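Local coordinates for protein ralf, proline/betaine transporter (Legionella pneumophila, PDB 4D7Q) that probably acts as a guanine-nucleotide exchange factor through its Legionella Sec7 domain, here fused to the capping domain of Rickettsia RalF, at residues Ser275-Ile280 with Leu304-Arg309; Gly308-Glu313 with Tyr337-Glu342. The protein carries 2 engineered substitutions. All coordinates share one frame; numbering follows the deposited sequence.

Contact 1: Ser275-Ile280 with Leu304-Arg309; sequences SGAAEI and LREEGR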
loop_
_atom_site.group_PDB
_atom_site.type_symbol
_atom_site.label_atom_id
_atom_site.label_comp_id
_atom_site.label_asym_id
_atom_site.label_seq_id
_atom_site.Cartn_x
_atom_site.Cartn_y
_atom_site.Cartn_z
ATOM N N SER A 275 6.564 5.324 26.014
ATOM C CA SER A 275 6.996 4.435 24.928
ATOM C C SER A 275 5.969 4.197 23.810
ATOM O O SER A 275 6.216 3.388 22.906
ATOM C CB SER A 275 7.628 3.142 25.457
ATOM O OG SER A 275 8.880 3.415 26.067
ATOM N N GLY A 276 4.855 4.933 23.856
ATOM C CA GLY A 276 3.834 4.883 22.820
ATOM C C GLY A 276 4.389 5.428 21.520
ATOM O O GLY A 276 5.122 6.423 21.535
ATOM N N ALA A 277 4.110 4.738 20.399
ATOM C CA ALA A 277 4.575 5.152 19.075
ATOM C C ALA A 277 3.467 5.003 18.044
ATOM O O ALA A 277 2.719 4.025 18.064
ATOM C CB ALA A 277 5.825 4.386 18.665
ATOM N N ALA A 278 3.306 6.029 17.192
ATOM C CA ALA A 278 2.230 6.069 16.201
ATOM C C ALA A 278 2.652 6.834 14.963
ATOM O O ALA A 278 3.510 7.716 15.044
ATOM C CB ALA A 278 0.984 6.698 16.811
ATOM N N GLU A 279 2.034 6.522 13.824
ATOM C CA GLU A 279 2.395 7.154 12.561
ATOM C C GLU A 279 1.219 7.855 11.869
ATOM O O GLU A 279 0.116 7.303 11.811
ATOM C CB GLU A 279 3.005 6.069 11.648
ATOM C CG GLU A 279 3.227 6.454 10.197
ATOM C CD GLU A 279 3.575 5.287 9.291
ATOM O OE1 GLU A 279 3.164 4.145 9.592
ATOM O OE2 GLU A 279 4.262 5.516 8.274
ATOM N N ILE A 280 1.466 9.072 11.341
ATOM C CA ILE A 280 0.473 9.792 10.549
ATOM C C ILE A 280 0.954 9.786 9.106
ATOM O O ILE A 280 1.914 10.481 8.779
ATOM C CB ILE A 280 0.106 11.251 10.970
ATOM C CG1 ILE A 280 -0.115 11.451 12.490
ATOM C CG2 ILE A 280 -1.123 11.716 10.154
ATOM C CD1 ILE A 280 -0.160 13.004 12.911
ATOM N N LEU A 304 2.342 2.300 15.960
ATOM C CA LEU A 304 3.547 1.793 15.313
ATOM C C LEU A 304 4.077 0.441 15.822
ATOM O O LEU A 304 4.351 0.266 17.014
ATOM C CB LEU A 304 4.638 2.879 15.342
ATOM C CG LEU A 304 5.725 2.850 14.268
ATOM C CD1 LEU A 304 5.145 3.000 12.849
ATOM C CD2 LEU A 304 6.741 3.938 14.527
ATOM N N ARG A 305 4.235 -0.513 14.885
ATOM C CA ARG A 305 4.849 -1.816 15.153
ATOM C C ARG A 305 6.352 -1.538 15.250
ATOM O O ARG A 305 6.887 -0.772 14.437
ATOM C CB ARG A 305 4.575 -2.799 13.998
ATOM C CG ARG A 305 3.334 -3.657 14.189
ATOM C CD ARG A 305 3.201 -4.710 13.093
ATOM N NE ARG A 305 4.274 -5.709 13.146
ATOM C CZ ARG A 305 4.190 -6.873 13.783
ATOM N NH1 ARG A 305 3.087 -7.196 14.447
ATOM N NH2 ARG A 305 5.212 -7.718 13.767
ATOM N N GLU A 306 7.019 -2.085 16.276
ATOM C CA GLU A 306 8.465 -1.848 16.456
ATOM C C GLU A 306 9.216 -3.147 16.697
ATOM O O GLU A 306 8.703 -4.023 17.402
ATOM C CB GLU A 306 8.737 -0.826 17.585
ATOM C CG GLU A 306 8.304 0.594 17.246
ATOM C CD GLU A 306 8.744 1.655 18.233
ATOM O OE1 GLU A 306 7.999 1.904 19.208
ATOM O OE2 GLU A 306 9.828 2.247 18.026
ATOM N N GLU A 307 10.425 -3.269 16.090
ATOM C CA GLU A 307 11.322 -4.440 16.179
ATOM C C GLU A 307 10.606 -5.799 15.923
ATOM O O GLU A 307 10.777 -6.749 16.698
ATOM N N GLY A 308 9.772 -5.841 14.872
ATOM C CA GLY A 308 9.008 -7.017 14.455
ATOM C C GLY A 308 8.001 -7.530 15.469
ATOM O O GLY A 308 7.541 -8.673 15.372
ATOM N N ARG A 309 7.648 -6.688 16.449
ATOM C CA ARG A 309 6.677 -7.009 17.496
ATOM C C ARG A 309 5.469 -6.069 17.351
ATOM O O ARG A 309 5.592 -4.991 16.751
#
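Ala277 and Leu304 form the tight part of this contact, which lies wholly within the Rickettsia capping domain. Leu304 N donates to Ala277 O over 2.7 Å, and the N-H...O angle of 171° is nearly straight. Seen from the acceptor, the donor stands 43° out of the carbonyl plane. Alongside this bond, Ala277 CB packs on Leu304 CB at 3.8 Å. The isobutyl group of Leu304 has CG anti to the backbone N (chi1 -154°), and its branch CD1 reaches along the strand to rest mainly on Glu279 CB at 3.9 Å, with Glu279 OE1 also near it. Ala277 and Glu279 point toward the loop, as strand alternation requires; Ala278, between them, turns the other way, to Ala319 and Ile322 of helix 313-325.

The loose side starts at the carboxyl ends. Glu279 lies partly exposed, its OE2 bonded to Ser267 OG and to a glycerol, probably from the crystallisation liquor. Exposed Glu306 approaches Ala277 CB through OE1 at 3.3 Å, a contact of an oxygen with a methyl group. Beyond it the chain reverses in a type I' turn, in which Arg309 N bonds to Glu306 O at 3.0 Å.

Because Glu279 also pairs by backbone with Gln302 in strand 297-303, the Leu304 bond carries antiparallel pairing one step past that strand. One backbone bond and a small apolar patch thus carry the contact, and the carboxylates lie at its edge.

Contact 2: Gly308-Glu313 with Tyr337-Glu342; sequences GRQPSE and YDYLKE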
loop_
_atom_site.group_PDB
_atom_site.type_symbol
_atom_site.label_atom_id
_atom_site.label_comp_id
_atom_site.label_asym_id
_atom_site.label_seq_id
_atom_site.Cartn_x
_atom_site.Cartn_y
_atom_site.Cartn_z
ATOM N N GLY A 308 9.772 -5.841 14.872
ATOM C CA GLY A 308 9.008 -7.017 14.455
ATOM C C GLY A 308 8.001 -7.530 15.469
ATOM O O GLY A 308 7.541 -8.673 15.372
ATOM N N ARG A 309 7.648 -6.688 16.449
ATOM C CA ARG A 309 6.677 -7.009 17.496
ATOM C C ARG A 309 5.469 -6.069 17.351
ATOM O O ARG A 309 5.592 -4.991 16.751
ATOM N N GLN A 310 4.305 -6.491 17.873
ATOM C CA GLN A 310 3.068 -5.718 17.843
ATOM C C GLN A 310 3.232 -4.368 18.561
ATOM O O GLN A 310 4.054 -4.288 19.477
ATOM C CB GLN A 310 1.921 -6.534 18.494
ATOM C CG GLN A 310 1.857 -6.559 20.017
ATOM C CD GLN A 310 0.711 -7.420 20.478
ATOM O OE1 GLN A 310 -0.420 -6.952 20.665
ATOM N NE2 GLN A 310 0.969 -8.709 20.624
ATOM N N PRO A 311 2.440 -3.316 18.241
ATOM C CA PRO A 311 2.524 -2.087 19.047
ATOM C C PRO A 311 1.958 -2.373 20.445
ATOM O O PRO A 311 1.129 -3.267 20.609
ATOM C CB PRO A 311 1.614 -1.099 18.302
ATOM C CG PRO A 311 1.306 -1.736 16.977
ATOM C CD PRO A 311 1.361 -3.208 17.240
ATOM N N SER A 312 2.401 -1.623 21.444
ATOM C CA SER A 312 1.892 -1.768 22.817
ATOM C C SER A 312 0.493 -1.170 22.911
ATOM O O SER A 312 0.047 -0.471 21.994
ATOM C CB SER A 312 2.807 -1.022 23.785
ATOM O OG SER A 312 2.959 0.335 23.393
ATOM N N GLU A 313 -0.178 -1.393 24.044
ATOM C CA GLU A 313 -1.481 -0.799 24.343
ATOM C C GLU A 313 -1.324 0.737 24.358
ATOM O O GLU A 313 -2.219 1.444 23.899
ATOM C CB GLU A 313 -1.969 -1.297 25.710
ATOM C CG GLU A 313 -3.481 -1.317 25.845
ATOM C CD GLU A 313 -3.959 -1.987 27.118
ATOM O OE1 GLU A 313 -3.990 -3.239 27.161
ATOM O OE2 GLU A 313 -4.286 -1.258 28.080
ATOM N N TYR A 337 -3.055 -5.459 11.950
ATOM C CA TYR A 337 -2.656 -6.863 12.007
ATOM C C TYR A 337 -2.737 -7.414 13.462
ATOM O O TYR A 337 -3.026 -8.598 13.670
ATOM C CB TYR A 337 -1.224 -6.991 11.477
ATOM C CG TYR A 337 -0.765 -8.422 11.293
ATOM C CD1 TYR A 337 -1.266 -9.208 10.258
ATOM C CD2 TYR A 337 0.205 -8.977 12.127
ATOM C CE1 TYR A 337 -0.827 -10.516 10.067
ATOM C CE2 TYR A 337 0.688 -10.267 11.913
ATOM C CZ TYR A 337 0.174 -11.030 10.874
ATOM O OH TYR A 337 0.569 -12.332 10.687
ATOM N N ASP A 338 -2.497 -6.535 14.456
ATOM C CA ASP A 338 -2.444 -6.884 15.869
ATOM C C ASP A 338 -3.671 -6.540 16.716
ATOM O O ASP A 338 -3.915 -7.189 17.740
ATOM C CB ASP A 338 -1.207 -6.228 16.472
ATOM C CG ASP A 338 0.058 -6.612 15.739
ATOM O OD1 ASP A 338 0.453 -7.788 15.822
ATOM O OD2 ASP A 338 0.654 -5.732 15.095
ATOM N N TYR A 339 -4.405 -5.505 16.322
ATOM C CA TYR A 339 -5.560 -5.030 17.067
ATOM C C TYR A 339 -6.821 -5.131 16.263
ATOM O O TYR A 339 -6.878 -4.680 15.107
ATOM C CB TYR A 339 -5.336 -3.590 17.537
ATOM C CG TYR A 339 -4.281 -3.496 18.615
ATOM C CD1 TYR A 339 -4.550 -3.911 19.921
ATOM C CD2 TYR A 339 -3.003 -3.017 18.330
ATOM C CE1 TYR A 339 -3.578 -3.845 20.916
ATOM C CE2 TYR A 339 -2.026 -2.928 19.325
ATOM C CZ TYR A 339 -2.313 -3.364 20.611
ATOM O OH TYR A 339 -1.354 -3.330 21.592
ATOM N N LEU A 340 -7.849 -5.707 16.888
ATOM C CA LEU A 340 -9.161 -5.876 16.288
ATOM C C LEU A 340 -9.785 -4.502 16.062
ATOM O O LEU A 340 -9.423 -3.551 16.752
ATOM C CB LEU A 340 -10.060 -6.738 17.215
ATOM C CG LEU A 340 -9.616 -8.199 17.456
ATOM C CD1 LEU A 340 -10.537 -8.896 18.461
ATOM C CD2 LEU A 340 -9.601 -9.012 16.155
ATOM N N LYS A 341 -10.725 -4.395 15.102
ATOM C CA LYS A 341 -11.430 -3.136 14.841
ATOM C C LYS A 341 -12.091 -2.577 16.122
ATOM O O LYS A 341 -12.071 -1.356 16.343
ATOM C CB LYS A 341 -12.486 -3.324 13.738
ATOM C CG LYS A 341 -13.274 -2.051 13.454
ATOM C CD LYS A 341 -14.324 -2.270 12.397
ATOM C CE LYS A 341 -15.201 -1.053 12.265
ATOM N NZ LYS A 341 -16.082 -1.159 11.077
ATOM N N GLU A 342 -12.644 -3.473 16.970
ATOM C CA GLU A 342 -13.328 -3.079 18.202
ATOM C C GLU A 342 -12.430 -2.402 19.206
ATOM O O GLU A 342 -12.900 -1.524 19.928
ATOM C CB GLU A 342 -14.120 -4.251 18.841
ATOM C CG GLU A 342 -13.253 -5.428 19.278
ATOM C CD GLU A 342 -13.960 -6.537 20.025
ATOM O OE1 GLU A 342 -15.160 -6.774 19.755
ATOM O OE2 GLU A 342 -13.297 -7.198 20.856
#
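Tyr339 OH donates to Pro311 O over 2.7 Å, the only hydrogen bond between these two segments of the Rickettsia capping domain. The acceptor lies at the edge of the phenol ring, near its plane, while seen from the carbonyl the hydroxyl is 38° out of plane. This bond holds the outer end of the ring, and its CE2 atom also packs on Pro311 CD at 4.0 Å. The ring reaches this place with CG beside its backbone N (chi1 -70°). Glu313 N comes within 3.3 Å of Tyr339 OH, but the angle is too poor for a hydrogen bond. The Gln310 side chain crosses that of Tyr339 at about a right angle, its OE1 3.9 Å from Tyr339 OH, with amide and ring planes 72° apart.

Next to the tyrosine, the carboxylate of Asp338 straddles the Gln310-Pro311 junction: OD1 meets Gln310 CB at 3.3 Å and OD2 meets Pro311 CD at 3.4 Å. These are contacts with carbon. OD1 is salt-bridged to Lys27 of the Legionella part, a pair belonging to the chimera, and OD2 is paired as well. Two basic partners would probably stabilise the ionised form of this buried acid in this chimera.

Both loops lead into helices. Ser312 is the N-cap of helix 313-325, its OG accepting from Ser315 N, and Leu340 occupies the N-cap position of helix 341-351. Tyr339 thus ties together two helix-entry loops, the first of which shows the classic side-chain N-cap of a serine.

Both contacts are partly buried and similar in extent, 216 Å² for contact 1 and 249 Å² for contact 2, with centres about 9 Å apart. They share Gly308 and Arg309 in the loop between strand 297-303 and helix 313-325. Contact 1 holds the start of that loop to the sheet by a backbone bond just past the end of strand 297-303; contact 2 holds its far end to the approach of helix 341-351 through a side-chain hydroxyl. Arg305 joins them: its NH1 makes a 2.9 Å salt bridge to Asp338 OD2, and its CG packs at 3.7 Å on Pro311 CD. Arg305 also pairs with Glu72, a salt bridge between the two fused parts, so not to be read as natural.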